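Local structure of oxidoreductase, fmn-binding (Shewanella oneidensis, 4AWU) at residues V55-Q60 / W70-Y75; A99-V104 / D176-H181; H181-Y186 / G231-P236; P236-N241 / E271-D276. The protein probably reduces activated carbon-carbon double bonds with electrons from a nicotinamide cofactor, working through a bound FMN as a member of the Old Yellow Enzyme family. The protein carries 1 engineered substitution. One frame throughout, in Å; residues are numbered along the deposited sequence.

Contact 1: residues V55-Q60 / W70-Y75; sequences VSEGTQ and WTPGIY. With 4CH (4-chlorophenol), chain E.
Gln60 and Thr71 hold each other through both halves of the glutamine amide. Thr71 OG1 donates to Gln60 OE1 at 2.7 Å, and Gln60 NE2 donates to Thr71 O at 2.8 Å, with NE2 above the plane of that carbonyl. The Gln60 chain bends at chi2 (-96°), which turns its amide to Thr71; glutamine offers donor and acceptor on one flat group. The close-packed part lies beside it. Thr59 OG1 gives its proton to Pro72 O at 2.6 Å, also from above the carbonyl, while its methyl CG2 lies 3.8 Å from Ile74 CG2, and Ile74 N donates to Gln60 O at 3.1 Å. Pro72, with no N-H to satisfy, sets CD 3.5 Å from Glu57 OE1; the other carboxylate oxygen binds Tyr45. The looser side is at Tyr75, partly exposed, whose ring edge faces Gln60 O and whose hydroxyl is linked to Gln60 NE2 by a water. Trp70 points away from the strand and meets a 4-chlorophenol obliquely. Strand 53-60 belongs to the TIM barrel, and Gly58 N binds FMN O4. Pro72 and Ile74 pack on Trp83 of helix 77-93, Pro72 also on Met41, and Thr71 and Ile74 touch strand 96-102.

Contact 2: residues A99-V104 / D176-H181; sequences AQLWHV and DGIELH. With FMN (flavin mononucleotide), chain B; 4CH (4-chlorophenol), chain D.
The imidazole of His181 lies almost flat on the amide of Gln100, the planes 19° apart, with Gln100 NE2 and FMN O2 over the same face, each offset toward the rim. At the ring's edge, His181 NE2 shares a hydrogen bond of 2.8 Å with 4-chlorophenol O7. Trp102 runs alongside His181 as a near-parallel pair slid so far that the rings barely overlap, the centroids of its five-membered ring and the imidazole 4.7 Å apart; His181 CD2 lies over one indole face and Val104 CG1 over the other. Gln100 is extended, CG anti to the backbone N (chi1 -171°), carrying its amide to the flavin pyrimidine. FMN N3 donates to Gln100 OE1 at 2.8 Å, and Gln100 NE2 donates almost straight (175°) to FMN O2. The second proton of NE2 goes to Glu179 OE2 at 2.9 Å, a bent bond that helps to fix which way round the amide sits; Glu179 OE1 is held by Tyr266 and His268. Backbone bonds such as Glu179 N to Ala99 O join neighbouring parallel strands of the TIM barrel. Gln100 and Glu179 face its interior, whereas Leu101, Ile178 and Leu180 suit the apolar outer layer, packing on helices 153-172 and 212-225.

Contact 3: residues H181-Y186 / G231-P236; sequences HAANGY and GVRLAP. With FMN (flavin mononucleotide), chain B; 4CH (4-chlorophenol), chain D.
Ala182 and Ala183 meet strand 231-234 and its extension with methyls turned to different partners. Ala182 CB sits 3.7 Å from Leu234 CD2 and also touches Val232 CG1, whereas Ala183 CB faces Ala235 CB at 3.7 Å. Methyls this small let the chains run nearly parallel at close range, and Ala182 N donates to Arg233 O at 3.0 Å, in the carbonyl plane. Further on, a water takes over, bridging Ala182 O and Ala235 N. Here two neighbouring strands of the TIM barrel reach their C-terminal ends, where the fold places its active site. Arg233 leaves the strand with CG on the far side from its N (chi1 -164°) and the chain extended to NE, with FMN N1 at the guanidinium edge, in its plane. Arg233 NH1 donates to FMN O2 at 2.8 Å and to the ribityl FMN O2', while NH2 donates to FMN O3' at 2.6 Å. Such a charge would probably stabilise negative charge on the reduced flavin pyrimidine. Within 181-186, Ala183 N donates to His181 ND1 at 3.3 Å. A type I' turn, with Asn184 and Gly185 at positive phi, brings the edge of the Tyr186 ring to the chlorophenol, CE2 lying 3.4 Å from O7.

Contact 4: residues P236-N241 / E271-D276; sequences PLTTLN and EVDWDD. With FMN (flavin mononucleotide), chain B.
Thr238 and Thr239 face Asp273 and Asp276 where two adjacent beta-alpha loops of the TIM barrel meet, beyond strands 230-234 and 266-270. Hydrogen bonds come first. Thr238 OG1 donates to Asp273 OD2 at 2.9 Å, meeting it nearly along the C-O axis. Thr239 N points almost straight (175°) at Asp276 OD2, 2.9 Å away on the syn side of the carboxylate. A chi1 of -173° carries the Asp276 carboxylate across to the threonine loop; a short acidic side chain suits this place because it takes up a loop N-H. Water extends the grip, donating to Asp276 OD1 and Leu237 O and accepting from Thr239 OG1. Within 271-276, backbone bonds between Asp273 and Asp276 run both ways and close a type II' turn, with Trp274 at positive phi. Van der Waals contacts fill the rest. Thr238 CG2 nestles against Asp276 O at 3.3 Å and Glu271 O at 3.4 Å, so threonine serves with both its branches. Leu240, which also lines the chlorophenol pocket, places CD2 at the indole edge, 4.0 Å from Trp274 NE1. On the flavin side, FMN methyl C8M lies over one face of Trp274, 3.5 Å from CH2.

Contacts 1, 2 and 3 are buried and follow one another round the barrel: strand 53-60 neighbours 96-102, then come 177-181 and 230-234. Contact 4, only partly buried, joins loops at the C-terminal end of the barrel strands, its centre about 21 Å from that of contact 1. Contact 2 alone is paired strand to strand over most of its length; contact 3 passes from strand pairing into a turn. His181 is common to contacts 2 and 3, Pro236 to 3 and 4. Chemistry follows place: contact 1 ties strand to following loop by amide and hydroxyl bonds, amide and guanidinium serve the flavin in 2 and 3, imidazole the phenol oxygen, and contact 4 offers an indole to the dimethylbenzene end.

Contact 1: residues V55-Q60 / W70-Y75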
# COMPACT_ATOMS: atom_id res chain seq x y z
N VAL A 55 -8.36 -0.16 -0.44
CA VAL A 55 -7.11 -0.03 -1.15
C VAL A 55 -6.63 -1.44 -1.41
O VAL A 55 -6.54 -2.25 -0.49
CB VAL A 55 -6.04 0.73 -0.34
CG1 VAL A 55 -4.82 0.98 -1.21
CG2 VAL A 55 -6.60 2.04 0.19
N SER A 56 -6.34 -1.75 -2.66
CA SER A 56 -5.94 -3.10 -3.02
C SER A 56 -4.62 -3.44 -2.36
O SER A 56 -3.83 -2.56 -2.03
CB SER A 56 -5.79 -3.24 -4.54
OG SER A 56 -4.53 -2.73 -4.96
N GLU A 57 -4.38 -4.74 -2.19
CA GLU A 57 -3.05 -5.23 -1.91
C GLU A 57 -2.06 -4.64 -2.90
O GLU A 57 -2.43 -4.27 -4.02
CB GLU A 57 -3.03 -6.75 -2.03
CG GLU A 57 -3.37 -7.26 -3.41
CD GLU A 57 -4.06 -8.61 -3.38
OE1 GLU A 57 -3.35 -9.64 -3.31
OE2 GLU A 57 -5.31 -8.65 -3.42
N GLY A 58 -0.80 -4.54 -2.49
CA GLY A 58 0.24 -4.09 -3.40
C GLY A 58 0.15 -4.84 -4.71
O GLY A 58 0.01 -6.07 -4.72
N THR A 59 0.22 -4.12 -5.82
CA THR A 59 0.20 -4.75 -7.13
C THR A 59 1.37 -4.22 -7.96
O THR A 59 1.49 -3.01 -8.19
CB THR A 59 -1.17 -4.57 -7.85
OG1 THR A 59 -1.15 -5.24 -9.11
CG2 THR A 59 -1.51 -3.10 -8.06
N GLN A 60 2.25 -5.12 -8.37
CA GLN A 60 3.52 -4.73 -8.99
C GLN A 60 3.32 -4.06 -10.34
O GLN A 60 2.48 -4.47 -11.15
CB GLN A 60 4.47 -5.93 -9.11
CG GLN A 60 3.93 -7.09 -9.92
CD GLN A 60 3.29 -8.17 -9.06
OE1 GLN A 60 2.97 -7.94 -7.90
NE2 GLN A 60 3.10 -9.35 -9.64
N TRP A 70 3.13 -14.87 -6.32
CA TRP A 70 1.68 -14.89 -6.43
C TRP A 70 0.99 -13.57 -6.09
O TRP A 70 -0.22 -13.55 -5.88
CB TRP A 70 1.09 -15.99 -5.54
CG TRP A 70 1.85 -17.27 -5.58
CD1 TRP A 70 2.47 -17.83 -6.65
CD2 TRP A 70 2.07 -18.16 -4.48
NE1 TRP A 70 3.06 -19.02 -6.30
CE2 TRP A 70 2.83 -19.24 -4.97
CE3 TRP A 70 1.69 -18.15 -3.14
CZ2 TRP A 70 3.23 -20.30 -4.15
CZ3 TRP A 70 2.09 -19.20 -2.33
CH2 TRP A 70 2.84 -20.26 -2.84
N THR A 71 1.74 -12.48 -6.04
CA THR A 71 1.10 -11.17 -5.89
C THR A 71 0.61 -10.72 -7.26
O THR A 71 1.27 -10.99 -8.27
CB THR A 71 2.03 -10.12 -5.25
OG1 THR A 71 3.19 -9.93 -6.08
CG2 THR A 71 2.47 -10.57 -3.87
N PRO A 72 -0.55 -10.05 -7.31
CA PRO A 72 -1.13 -9.65 -8.60
C PRO A 72 -0.38 -8.49 -9.23
O PRO A 72 0.01 -7.55 -8.54
CB PRO A 72 -2.54 -9.20 -8.21
CG PRO A 72 -2.38 -8.70 -6.82
CD PRO A 72 -1.40 -9.64 -6.18
N GLY A 73 -0.19 -8.56 -10.55
CA GLY A 73 0.42 -7.46 -11.27
C GLY A 73 -0.63 -6.52 -11.84
O GLY A 73 -1.83 -6.79 -11.77
N ILE A 74 -0.17 -5.41 -12.41
CA ILE A 74 -1.09 -4.46 -13.01
C ILE A 74 -0.49 -3.88 -14.29
O ILE A 74 -0.72 -2.71 -14.62
CB ILE A 74 -1.48 -3.35 -12.01
CG1 ILE A 74 -2.61 -2.48 -12.56
CG2 ILE A 74 -0.26 -2.51 -11.63
CD1 ILE A 74 -3.37 -1.74 -11.49
N TYR A 75 0.25 -4.70 -15.03
CA TYR A 75 0.90 -4.22 -16.25
C TYR A 75 0.54 -5.00 -17.53
O TYR A 75 0.69 -4.46 -18.62
CB TYR A 75 2.42 -4.15 -16.06
CG TYR A 75 3.08 -5.45 -15.64
CD1 TYR A 75 3.54 -6.35 -16.59
CD2 TYR A 75 3.26 -5.76 -14.30
CE1 TYR A 75 4.15 -7.54 -16.21
CE2 TYR A 75 3.86 -6.94 -13.92
CZ TYR A 75 4.31 -7.82 -14.87
OH TYR A 75 4.91 -9.00 -14.49
CL9 4CH E . 3.95 -17.49 3.07
C4 4CH E . 3.92 -16.46 1.69
C5 4CH E . 3.64 -16.99 0.44
C6 4CH E . 3.59 -16.16 -0.67
C1 4CH E . 3.83 -14.80 -0.52
O7 4CH E . 3.76 -13.97 -1.61
C2 4CH E . 4.11 -14.27 0.73
C3 4CH E . 4.16 -15.10 1.83
O HOH W 1 3.64 -10.22 -12.45

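Contact 2: residues A99-V104 / D176-H181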
# COMPACT_ATOMS: atom_id res chain seq x y z
N ALA A 99 -5.97 1.26 -6.38
CA ALA A 99 -4.94 0.24 -6.58
C ALA A 99 -3.64 0.69 -5.94
O ALA A 99 -3.14 1.77 -6.24
CB ALA A 99 -4.74 -0.01 -8.07
N GLN A 100 -3.06 -0.14 -5.08
CA GLN A 100 -1.76 0.21 -4.51
C GLN A 100 -0.64 -0.19 -5.45
O GLN A 100 -0.32 -1.38 -5.58
CB GLN A 100 -1.52 -0.43 -3.14
CG GLN A 100 -0.26 0.15 -2.50
CD GLN A 100 0.18 -0.54 -1.24
OE1 GLN A 100 0.42 -1.74 -1.23
NE2 GLN A 100 0.33 0.23 -0.17
N LEU A 101 -0.04 0.80 -6.10
CA LEU A 101 1.03 0.56 -7.06
C LEU A 101 2.33 0.25 -6.33
O LEU A 101 2.82 1.06 -5.54
CB LEU A 101 1.23 1.77 -7.96
CG LEU A 101 -0.01 2.24 -8.72
CD1 LEU A 101 0.42 3.29 -9.73
CD2 LEU A 101 -0.73 1.08 -9.39
N TRP A 102 2.89 -0.91 -6.64
CA TRP A 102 3.99 -1.46 -5.87
C TRP A 102 5.26 -1.61 -6.68
O TRP A 102 5.24 -2.16 -7.79
CB TRP A 102 3.58 -2.84 -5.38
CG TRP A 102 4.25 -3.32 -4.15
CD1 TRP A 102 5.13 -2.64 -3.36
CD2 TRP A 102 4.08 -4.60 -3.53
NE1 TRP A 102 5.52 -3.41 -2.30
CE2 TRP A 102 4.89 -4.63 -2.38
CE3 TRP A 102 3.32 -5.73 -3.85
CZ2 TRP A 102 4.95 -5.74 -1.54
CZ3 TRP A 102 3.39 -6.83 -3.02
CH2 TRP A 102 4.20 -6.83 -1.88
N HIS A 103 6.37 -1.12 -6.13
CA HIS A 103 7.68 -1.52 -6.59
C HIS A 103 8.52 -1.82 -5.35
O HIS A 103 8.74 -0.94 -4.51
CB HIS A 103 8.33 -0.46 -7.47
CG HIS A 103 9.50 -0.97 -8.25
ND1 HIS A 103 10.60 -1.52 -7.65
CD2 HIS A 103 9.73 -1.03 -9.58
CE1 HIS A 103 11.47 -1.90 -8.57
NE2 HIS A 103 10.96 -1.61 -9.76
N VAL A 104 8.96 -3.07 -5.23
CA VAL A 104 9.61 -3.53 -4.00
C VAL A 104 11.08 -3.16 -3.92
O VAL A 104 11.67 -3.17 -2.85
CB VAL A 104 9.51 -5.05 -3.84
CG1 VAL A 104 8.05 -5.48 -3.79
CG2 VAL A 104 10.25 -5.76 -4.97
N ASP A 176 -10.80 3.60 -8.91
CA ASP A 176 -11.15 5.01 -8.75
C ASP A 176 -9.91 5.88 -8.55
O ASP A 176 -9.97 7.10 -8.63
CB ASP A 176 -12.08 5.18 -7.56
CG ASP A 176 -13.36 4.41 -7.72
OD1 ASP A 176 -14.15 4.75 -8.62
OD2 ASP A 176 -13.57 3.45 -6.95
N GLY A 177 -8.79 5.23 -8.29
CA GLY A 177 -7.56 5.94 -8.02
C GLY A 177 -6.45 4.95 -7.75
O GLY A 177 -6.64 3.74 -7.86
N ILE A 178 -5.29 5.48 -7.40
CA ILE A 178 -4.15 4.65 -7.09
C ILE A 178 -3.51 5.13 -5.79
O ILE A 178 -3.59 6.30 -5.44
CB ILE A 178 -3.11 4.65 -8.23
CG1 ILE A 178 -2.45 6.03 -8.37
CG2 ILE A 178 -3.75 4.23 -9.53
CD1 ILE A 178 -1.19 6.20 -7.53
N GLU A 179 -2.89 4.20 -5.08
CA GLU A 179 -2.09 4.54 -3.92
C GLU A 179 -0.66 4.18 -4.21
O GLU A 179 -0.34 3.03 -4.51
CB GLU A 179 -2.57 3.79 -2.69
CG GLU A 179 -1.81 4.17 -1.43
CD GLU A 179 -2.25 3.39 -0.22
OE1 GLU A 179 -3.25 3.79 0.41
OE2 GLU A 179 -1.61 2.37 0.09
N LEU A 180 0.22 5.17 -4.11
CA LEU A 180 1.64 4.92 -4.29
C LEU A 180 2.17 4.27 -3.03
O LEU A 180 2.11 4.85 -1.95
CB LEU A 180 2.39 6.22 -4.55
CG LEU A 180 3.90 6.03 -4.64
CD1 LEU A 180 4.25 5.09 -5.79
CD2 LEU A 180 4.57 7.39 -4.80
N HIS A 181 2.70 3.06 -3.17
CA HIS A 181 3.31 2.39 -2.03
C HIS A 181 4.71 2.93 -1.82
O HIS A 181 5.66 2.52 -2.49
CB HIS A 181 3.34 0.88 -2.26
CG HIS A 181 3.60 0.10 -1.01
ND1 HIS A 181 4.03 0.69 0.16
CD2 HIS A 181 3.47 -1.22 -0.73
CE1 HIS A 181 4.15 -0.23 1.10
NE2 HIS A 181 3.82 -1.40 0.58
N1 FMN B . 0.54 -2.65 3.65
C2 FMN B . 0.79 -2.15 2.39
O2 FMN B . 1.08 -0.96 2.28
N3 FMN B . 0.74 -2.98 1.28
C4 FMN B . 0.49 -4.33 1.43
O4 FMN B . 0.27 -5.02 0.44
C4A FMN B . 0.22 -4.82 2.70
N5 FMN B . -0.05 -6.15 2.87
C5A FMN B . -0.30 -6.65 4.12
C6 FMN B . -0.63 -7.99 4.25
C7 FMN B . -0.95 -8.51 5.50
C7M FMN B . -1.31 -9.96 5.61
C8 FMN B . -0.89 -7.69 6.63
C8M FMN B . -1.28 -8.22 7.98
C9 FMN B . -0.58 -6.34 6.49
C9A FMN B . -0.32 -5.81 5.22
N10 FMN B . 0.02 -4.48 5.07
C10 FMN B . 0.26 -3.98 3.81
C1' FMN B . -0.07 -3.52 6.22
C2' FMN B . -1.55 -3.23 6.48
O2' FMN B . -2.08 -2.53 5.37
C3' FMN B . -1.78 -2.41 7.74
O3' FMN B . -1.22 -1.12 7.57
C4' FMN B . -1.18 -3.11 8.97
O4' FMN B . -1.62 -4.45 9.01
C5' FMN B . -1.54 -2.43 10.28
O5' FMN B . -2.94 -2.32 10.42
P FMN B . -3.77 -3.32 11.38
O1P FMN B . -3.70 -4.70 10.77
O2P FMN B . -3.15 -3.34 12.76
O3P FMN B . -5.19 -2.83 11.46
CL9 4CH D . 2.69 -8.93 3.54
C4 4CH D . 3.02 -7.25 3.34
C5 4CH D . 3.25 -6.77 2.07
C6 4CH D . 3.50 -5.42 1.88
C1 4CH D . 3.54 -4.57 2.97
O7 4CH D . 3.79 -3.24 2.75
C2 4CH D . 3.31 -5.05 4.25
C3 4CH D . 3.06 -6.40 4.43
O HOH W 2 5.43 1.44 -4.85
O HOH W 3 8.19 1.46 -3.41

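Contact 3: residues H181-Y186 / G231-P236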
# COMPACT_ATOMS: atom_id res chain seq x y z
N HIS A 181 2.70 3.06 -3.17
CA HIS A 181 3.31 2.39 -2.03
C HIS A 181 4.71 2.93 -1.82
O HIS A 181 5.66 2.52 -2.49
CB HIS A 181 3.34 0.88 -2.26
CG HIS A 181 3.60 0.10 -1.01
ND1 HIS A 181 4.03 0.69 0.16
CD2 HIS A 181 3.47 -1.22 -0.73
CE1 HIS A 181 4.15 -0.23 1.10
NE2 HIS A 181 3.82 -1.40 0.58
N ALA A 182 4.84 3.88 -0.90
CA ALA A 182 6.13 4.49 -0.61
C ALA A 182 6.54 4.14 0.82
O ALA A 182 7.23 4.91 1.48
CB ALA A 182 6.05 5.99 -0.79
N ALA A 183 6.15 2.95 1.26
CA ALA A 183 6.28 2.57 2.66
C ALA A 183 6.95 1.22 2.81
O ALA A 183 7.34 0.59 1.83
CB ALA A 183 4.90 2.54 3.33
N ASN A 184 7.09 0.79 4.06
CA ASN A 184 7.57 -0.54 4.41
C ASN A 184 8.81 -0.98 3.64
O ASN A 184 8.91 -2.14 3.22
CB ASN A 184 6.44 -1.56 4.25
CG ASN A 184 5.28 -1.30 5.20
OD1 ASN A 184 5.45 -0.71 6.27
ND2 ASN A 184 4.09 -1.73 4.82
N GLY A 185 9.74 -0.06 3.49
CA GLY A 185 11.07 -0.37 3.01
C GLY A 185 11.15 -0.80 1.56
O GLY A 185 12.13 -1.42 1.15
N TYR A 186 10.14 -0.46 0.78
CA TYR A 186 10.15 -0.79 -0.64
C TYR A 186 10.80 0.33 -1.45
O TYR A 186 11.40 1.24 -0.88
CB TYR A 186 8.73 -1.15 -1.09
CG TYR A 186 8.25 -2.41 -0.40
CD1 TYR A 186 8.90 -3.62 -0.59
CD2 TYR A 186 7.16 -2.38 0.45
CE1 TYR A 186 8.48 -4.77 0.04
CE2 TYR A 186 6.73 -3.53 1.09
CZ TYR A 186 7.39 -4.71 0.88
OH TYR A 186 6.95 -5.86 1.52
N GLY A 231 -3.27 8.77 -4.23
CA GLY A 231 -2.93 8.76 -2.82
C GLY A 231 -1.52 8.22 -2.66
O GLY A 231 -0.96 7.64 -3.58
N VAL A 232 -0.95 8.42 -1.49
CA VAL A 232 0.39 7.92 -1.21
C VAL A 232 0.43 7.34 0.18
O VAL A 232 -0.18 7.88 1.10
CB VAL A 232 1.45 9.03 -1.32
CG1 VAL A 232 2.83 8.48 -0.95
CG2 VAL A 232 1.46 9.61 -2.72
N ARG A 233 1.13 6.22 0.34
CA ARG A 233 1.28 5.62 1.66
C ARG A 233 2.72 5.72 2.14
O ARG A 233 3.65 5.35 1.43
CB ARG A 233 0.84 4.16 1.65
CG ARG A 233 0.63 3.64 3.07
CD ARG A 233 0.03 2.27 3.10
NE ARG A 233 -0.76 2.10 4.31
CZ ARG A 233 -1.02 0.95 4.91
NH1 ARG A 233 -0.54 -0.19 4.43
NH2 ARG A 233 -1.77 0.94 6.00
N LEU A 234 2.87 6.21 3.37
CA LEU A 234 4.18 6.31 4.00
C LEU A 234 4.15 5.55 5.32
O LEU A 234 3.10 5.38 5.92
CB LEU A 234 4.52 7.78 4.27
CG LEU A 234 4.52 8.71 3.06
CD1 LEU A 234 4.66 10.16 3.49
CD2 LEU A 234 5.65 8.33 2.11
N ALA A 235 5.31 5.07 5.75
CA ALA A 235 5.45 4.44 7.05
C ALA A 235 6.64 5.09 7.75
O ALA A 235 7.75 4.58 7.69
CB ALA A 235 5.68 2.95 6.90
N PRO A 236 6.40 6.23 8.40
CA PRO A 236 7.51 7.04 8.93
C PRO A 236 8.36 6.34 9.99
O PRO A 236 9.58 6.53 9.98
CB PRO A 236 6.80 8.25 9.55
CG PRO A 236 5.47 8.30 8.90
CD PRO A 236 5.10 6.88 8.61
N1 FMN B . 0.54 -2.65 3.65
C2 FMN B . 0.79 -2.15 2.39
O2 FMN B . 1.08 -0.96 2.28
N3 FMN B . 0.74 -2.98 1.28
C4 FMN B . 0.49 -4.33 1.43
O4 FMN B . 0.27 -5.02 0.44
C4A FMN B . 0.22 -4.82 2.70
N5 FMN B . -0.05 -6.15 2.87
C5A FMN B . -0.30 -6.65 4.12
C6 FMN B . -0.63 -7.99 4.25
C7 FMN B . -0.95 -8.51 5.50
C7M FMN B . -1.31 -9.96 5.61
C8 FMN B . -0.89 -7.69 6.63
C8M FMN B . -1.28 -8.22 7.98
C9 FMN B . -0.58 -6.34 6.49
C9A FMN B . -0.32 -5.81 5.22
N10 FMN B . 0.02 -4.48 5.07
C10 FMN B . 0.26 -3.98 3.81
C1' FMN B . -0.07 -3.52 6.22
C2' FMN B . -1.55 -3.23 6.48
O2' FMN B . -2.08 -2.53 5.37
C3' FMN B . -1.78 -2.41 7.74
O3' FMN B . -1.22 -1.12 7.57
C4' FMN B . -1.18 -3.11 8.97
O4' FMN B . -1.62 -4.45 9.01
C5' FMN B . -1.54 -2.43 10.28
O5' FMN B . -2.94 -2.32 10.42
P FMN B . -3.77 -3.32 11.38
O1P FMN B . -3.70 -4.70 10.77
O2P FMN B . -3.15 -3.34 12.76
O3P FMN B . -5.19 -2.83 11.46
CL9 4CH D . 2.69 -8.93 3.54
C4 4CH D . 3.02 -7.25 3.34
C5 4CH D . 3.25 -6.77 2.07
C6 4CH D . 3.50 -5.42 1.88
C1 4CH D . 3.54 -4.57 2.97
O7 4CH D . 3.79 -3.24 2.75
C2 4CH D . 3.31 -5.05 4.25
C3 4CH D . 3.06 -6.40 4.43
O HOH W 4 7.75 5.24 4.24

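Contact 4: residues P236-N241 / E271-D276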
# COMPACT_ATOMS: atom_id res chain seq x y z
N PRO A 236 6.40 6.23 8.40
CA PRO A 236 7.51 7.04 8.93
C PRO A 236 8.36 6.34 9.99
O PRO A 236 9.58 6.53 9.98
CB PRO A 236 6.80 8.25 9.55
CG PRO A 236 5.47 8.30 8.90
CD PRO A 236 5.10 6.88 8.61
N LEU A 237 7.75 5.55 10.87
CA LEU A 237 8.45 5.06 12.05
C LEU A 237 8.66 3.54 12.11
O LEU A 237 9.59 3.07 12.76
CB LEU A 237 7.73 5.52 13.32
CG LEU A 237 7.58 7.03 13.45
CD1 LEU A 237 6.85 7.38 14.73
CD2 LEU A 237 8.94 7.72 13.39
N THR A 238 7.80 2.77 11.46
CA THR A 238 8.05 1.34 11.39
C THR A 238 9.23 1.13 10.45
O THR A 238 9.57 2.01 9.66
CB THR A 238 6.83 0.53 10.91
OG1 THR A 238 6.41 0.98 9.62
CG2 THR A 238 5.68 0.67 11.90
N THR A 239 9.85 -0.04 10.54
CA THR A 239 11.03 -0.33 9.74
C THR A 239 10.91 -1.70 9.10
O THR A 239 11.87 -2.46 9.06
CB THR A 239 12.30 -0.30 10.61
OG1 THR A 239 12.12 -1.17 11.74
CG2 THR A 239 12.59 1.11 11.09
N LEU A 240 9.73 -2.00 8.59
CA LEU A 240 9.51 -3.28 7.92
C LEU A 240 10.41 -3.36 6.70
O LEU A 240 10.46 -2.44 5.88
CB LEU A 240 8.03 -3.43 7.53
CG LEU A 240 7.64 -4.78 6.92
CD1 LEU A 240 8.04 -5.92 7.84
CD2 LEU A 240 6.15 -4.82 6.63
N ASN A 241 11.15 -4.47 6.60
CA ASN A 241 12.09 -4.70 5.51
C ASN A 241 13.35 -3.85 5.59
O ASN A 241 14.14 -3.80 4.65
CB ASN A 241 11.40 -4.54 4.16
CG ASN A 241 10.26 -5.52 3.99
OD1 ASN A 241 10.41 -6.71 4.26
ND2 ASN A 241 9.10 -5.02 3.59
N GLU A 271 1.09 2.96 10.62
CA GLU A 271 1.61 3.20 11.96
C GLU A 271 2.17 1.95 12.60
O GLU A 271 3.00 2.02 13.51
CB GLU A 271 0.51 3.71 12.88
CG GLU A 271 0.33 5.19 12.89
CD GLU A 271 -0.71 5.61 13.90
OE1 GLU A 271 -1.90 5.62 13.53
OE2 GLU A 271 -0.36 5.88 15.06
N VAL A 272 1.67 0.80 12.17
CA VAL A 272 2.08 -0.46 12.77
C VAL A 272 2.27 -1.51 11.70
O VAL A 272 1.49 -1.59 10.76
CB VAL A 272 1.02 -0.98 13.76
CG1 VAL A 272 1.43 -2.34 14.28
CG2 VAL A 272 0.83 0.02 14.89
N ASP A 273 3.30 -2.33 11.87
CA ASP A 273 3.51 -3.47 10.99
C ASP A 273 3.76 -4.70 11.82
O ASP A 273 4.84 -4.87 12.41
CB ASP A 273 4.66 -3.20 10.03
CG ASP A 273 4.25 -2.32 8.88
OD1 ASP A 273 3.61 -2.84 7.95
OD2 ASP A 273 4.56 -1.11 8.92
N TRP A 274 2.75 -5.56 11.89
CA TRP A 274 2.79 -6.75 12.72
C TRP A 274 3.02 -6.31 14.17
O TRP A 274 2.18 -5.61 14.74
CB TRP A 274 3.87 -7.71 12.22
CG TRP A 274 3.82 -7.94 10.71
CD1 TRP A 274 4.62 -7.35 9.77
CD2 TRP A 274 2.94 -8.81 9.99
NE1 TRP A 274 4.30 -7.80 8.52
CE2 TRP A 274 3.27 -8.70 8.62
CE3 TRP A 274 1.91 -9.68 10.37
CZ2 TRP A 274 2.60 -9.41 7.64
CZ3 TRP A 274 1.25 -10.39 9.39
CH2 TRP A 274 1.60 -10.25 8.04
N ASP A 275 4.15 -6.69 14.77
CA ASP A 275 4.43 -6.29 16.15
C ASP A 275 5.39 -5.10 16.21
O ASP A 275 5.88 -4.74 17.28
CB ASP A 275 4.98 -7.47 16.95
CG ASP A 275 3.94 -8.56 17.16
OD1 ASP A 275 2.74 -8.23 17.26
OD2 ASP A 275 4.32 -9.75 17.21
N ASP A 276 5.66 -4.51 15.06
CA ASP A 276 6.46 -3.29 14.98
C ASP A 276 5.52 -2.11 15.19
O ASP A 276 4.97 -1.57 14.23
CB ASP A 276 7.14 -3.20 13.62
CG ASP A 276 8.12 -2.04 13.52
OD1 ASP A 276 8.21 -1.25 14.47
OD2 ASP A 276 8.79 -1.93 12.47
N1 FMN B . 0.54 -2.65 3.65
C2 FMN B . 0.79 -2.15 2.39
O2 FMN B . 1.08 -0.96 2.28
N3 FMN B . 0.74 -2.98 1.28
C4 FMN B . 0.49 -4.33 1.43
O4 FMN B . 0.27 -5.02 0.44
C4A FMN B . 0.22 -4.82 2.70
N5 FMN B . -0.05 -6.15 2.87
C5A FMN B . -0.30 -6.65 4.12
C6 FMN B . -0.63 -7.99 4.25
C7 FMN B . -0.95 -8.51 5.50
C7M FMN B . -1.31 -9.96 5.61
C8 FMN B . -0.89 -7.69 6.63
C8M FMN B . -1.28 -8.22 7.98
C9 FMN B . -0.58 -6.34 6.49
C9A FMN B . -0.32 -5.81 5.22
N10 FMN B . 0.02 -4.48 5.07
C10 FMN B . 0.26 -3.98 3.81
C1' FMN B . -0.07 -3.52 6.22
C2' FMN B . -1.55 -3.23 6.48
O2' FMN B . -2.08 -2.53 5.37
C3' FMN B . -1.78 -2.41 7.74
O3' FMN B . -1.22 -1.12 7.57
C4' FMN B . -1.18 -3.11 8.97
O4' FMN B . -1.62 -4.45 9.01
C5' FMN B . -1.54 -2.43 10.28
O5' FMN B . -2.94 -2.32 10.42
P FMN B . -3.77 -3.32 11.38
O1P FMN B . -3.70 -4.70 10.77
O2P FMN B . -3.15 -3.34 12.76
O3P FMN B . -5.19 -2.83 11.46
O HOH W 5 10.31 0.45 13.94